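Local coordinates for phosphate-binding protein (Unidentified prokaryotic organism, PDB 3W9V), which binds inorganic phosphate as a secreted member of the PstS family of phosphate-transport binding proteins, at residues V105-E111 with W123-T127. The protein carries 1 engineered substitution. Numbering follows the deposited sequence.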
loop_
_atom_site.group_PDB
_atom_site.type_symbol
_atom_site.label_atom_id
_atom_site.label_comp_id
_atom_site.label_asym_id
_atom_site.label_seq_id
_atom_site.Cartn_x
_atom_site.Cartn_y
_atom_site.Cartn_z
ATOM N N VAL A 105 6.103 -22.014 -8.715
ATOM C CA VAL A 105 6.891 -20.886 -9.180
ATOM C C VAL A 105 7.426 -20.159 -7.960
ATOM O O VAL A 105 6.664 -19.639 -7.143
ATOM C CB VAL A 105 6.071 -19.940 -10.068
ATOM C CG1 VAL A 105 6.858 -18.668 -10.371
ATOM C CG2 VAL A 105 5.677 -20.654 -11.351
ATOM N N ASP A 106 8.746 -20.163 -7.828
ATOM C CA ASP A 106 9.419 -19.585 -6.680
ATOM C C ASP A 106 10.514 -18.688 -7.228
ATOM O O ASP A 106 11.555 -19.173 -7.672
ATOM C CB ASP A 106 10.015 -20.705 -5.825
ATOM C CG ASP A 106 10.604 -20.207 -4.520
ATOM O OD1 ASP A 106 10.644 -18.978 -4.296
ATOM O OD2 ASP A 106 11.042 -21.062 -3.715
ATOM N N LEU A 107 10.272 -17.382 -7.219
ATOM C CA LEU A 107 11.225 -16.432 -7.774
ATOM C C LEU A 107 12.327 -16.101 -6.787
ATOM O O LEU A 107 12.056 -15.751 -5.641
ATOM C CB LEU A 107 10.506 -15.135 -8.145
ATOM C CG LEU A 107 9.425 -15.238 -9.216
ATOM C CD1 LEU A 107 8.571 -13.983 -9.243
ATOM C CD2 LEU A 107 10.055 -15.480 -10.578
ATOM N N SER A 108 13.578 -16.195 -7.223
ATOM C CA SER A 108 14.629 -15.535 -6.474
ATOM C C SER A 108 14.424 -14.043 -6.679
ATOM O O SER A 108 13.762 -13.625 -7.633
ATOM C CB SER A 108 16.006 -15.940 -6.992
ATOM O OG SER A 108 16.185 -15.498 -8.322
ATOM N N VAL A 109 14.979 -13.230 -5.796
ATOM C CA VAL A 109 14.896 -11.792 -5.992
ATOM C C VAL A 109 15.559 -11.389 -7.315
ATOM O O VAL A 109 15.038 -10.541 -8.039
ATOM C CB VAL A 109 15.483 -11.025 -4.795
ATOM C CG1 VAL A 109 15.564 -9.534 -5.090
ATOM C CG2 VAL A 109 14.635 -11.273 -3.551
ATOM N N LYS A 110 16.682 -12.023 -7.648
ATOM C CA LYS A 110 17.361 -11.741 -8.914
ATOM C C LYS A 110 16.456 -12.032 -10.122
ATOM O O LYS A 110 16.413 -11.256 -11.076
ATOM C CB LYS A 110 18.672 -12.532 -9.004
ATOM C CG LYS A 110 19.443 -12.359 -10.317
ATOM C CD LYS A 110 19.841 -10.914 -10.565
ATOM C CE LYS A 110 20.738 -10.790 -11.789
ATOM N NZ LYS A 110 20.964 -9.362 -12.149
ATOM N N GLU A 111 15.725 -13.145 -10.070
ATOM C CA GLU A 111 14.773 -13.481 -11.130
ATOM C C GLU A 111 13.623 -12.480 -11.210
ATOM O O GLU A 111 13.239 -12.061 -12.300
ATOM C CB GLU A 111 14.233 -14.905 -10.957
ATOM C CG GLU A 111 15.227 -15.978 -11.382
ATOM C CD GLU A 111 14.847 -17.369 -10.920
ATOM O OE1 GLU A 111 13.903 -17.509 -10.111
ATOM O OE2 GLU A 111 15.513 -18.327 -11.373
ATOM N N TRP A 123 9.649 -17.675 -19.619
ATOM C CA TRP A 123 9.427 -18.435 -18.394
ATOM C C TRP A 123 10.514 -19.477 -18.122
ATOM O O TRP A 123 10.709 -19.891 -16.979
ATOM C CB TRP A 123 8.044 -19.095 -18.419
ATOM C CG TRP A 123 6.942 -18.152 -18.045
ATOM C CD1 TRP A 123 6.156 -17.426 -18.892
ATOM C CD2 TRP A 123 6.514 -17.825 -16.718
ATOM N NE1 TRP A 123 5.261 -16.668 -18.171
ATOM C CE2 TRP A 123 5.463 -16.894 -16.835
ATOM C CE3 TRP A 123 6.919 -18.230 -15.443
ATOM C CZ2 TRP A 123 4.806 -16.366 -15.724
ATOM C CZ3 TRP A 123 6.267 -17.703 -14.342
ATOM C CH2 TRP A 123 5.225 -16.780 -14.492
ATOM N N SER A 124 11.233 -19.891 -19.164
ATOM C CA SER A 124 12.307 -20.872 -19.001
ATOM C C SER A 124 13.469 -20.326 -18.168
ATOM O O SER A 124 14.305 -21.090 -17.679
ATOM C CB SER A 124 12.813 -21.361 -20.362
ATOM O OG SER A 124 13.294 -20.283 -21.145
ATOM N N GLY A 125 13.514 -19.005 -18.010
ATOM C CA GLY A 125 14.529 -18.357 -17.200
ATOM C C GLY A 125 14.241 -18.365 -15.707
ATOM O O GLY A 125 15.013 -17.812 -14.923
ATOM N N ILE A 126 13.134 -18.983 -15.310
ATOM C CA ILE A 126 12.806 -19.125 -13.897
ATOM C C ILE A 126 13.125 -20.548 -13.472
ATOM O O ILE A 126 12.412 -21.482 -13.832
ATOM C CB ILE A 126 11.319 -18.830 -13.620
ATOM C CG1 ILE A 126 10.917 -17.487 -14.234
ATOM C CG2 ILE A 126 11.038 -18.863 -12.123
ATOM C CD1 ILE A 126 11.707 -16.314 -13.715
ATOM N N THR A 127 14.207 -20.711 -12.721
ATOM C CA THR A 127 14.672 -22.049 -12.379
ATOM C C THR A 127 13.634 -22.800 -11.554
ATOM O O THR A 127 13.025 -22.239 -10.639
ATOM C CB THR A 127 16.025 -22.024 -11.635
ATOM O OG1 THR A 127 15.878 -21.341 -10.384
ATOM C CG2 THR A 127 17.086 -21.326 -12.472
HETATM O O HOH W 1 10.269 -21.882 -9.549
#
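Glu-111 and Thr-127 join a helix start to a loop in a largely buried contact, part polar and part apolar, its centre about 24 Å from the centre of the chain. Residues 105-111 run from edge strand 106-107, parallel to strand 231-237, into helix 109-117; residues 123-127 belong to the loop after that helix, so the chain folds back on its own helix N-terminus. Ser-108 and Glu-111 form a capping box: Glu-111 N donates to Ser-108 OG (3.0 Å), and Ser-108 N returns a bond to Glu-111 OE1 (3.2 Å). The other carboxylate oxygen, Glu-111 OE2, accepts a nearly straight bond from Thr-127 N (3.0 Å, 169°), which arrives well above the carboxylate plane. Beyond CG the Glu-111 chain is extended, carrying the carboxylate out to the loop. Beside the carboxylate, Ile-126 CD1 packs on Leu-107 CD2 (3.6 Å), while Ile-126 CG2 lies 3.8 Å from Glu-111 OE1. Farther along, Val-105 CG1 meets the Trp-123 ring at its edge, near CZ3 (4.1 Å). One water accepts from Asp-106 N and donates to Thr-127 O, bridging the backbones. Lys-234 of strand 231-237 makes a salt bridge to Glu-111 OE1 and hydrogen bonds with Asp-106 O and Thr-127 OG1. Bonds on both oxygens should restrict the carboxylate's rotation, and the lysine charge with the helix N-terminus would probably favour its ionised form.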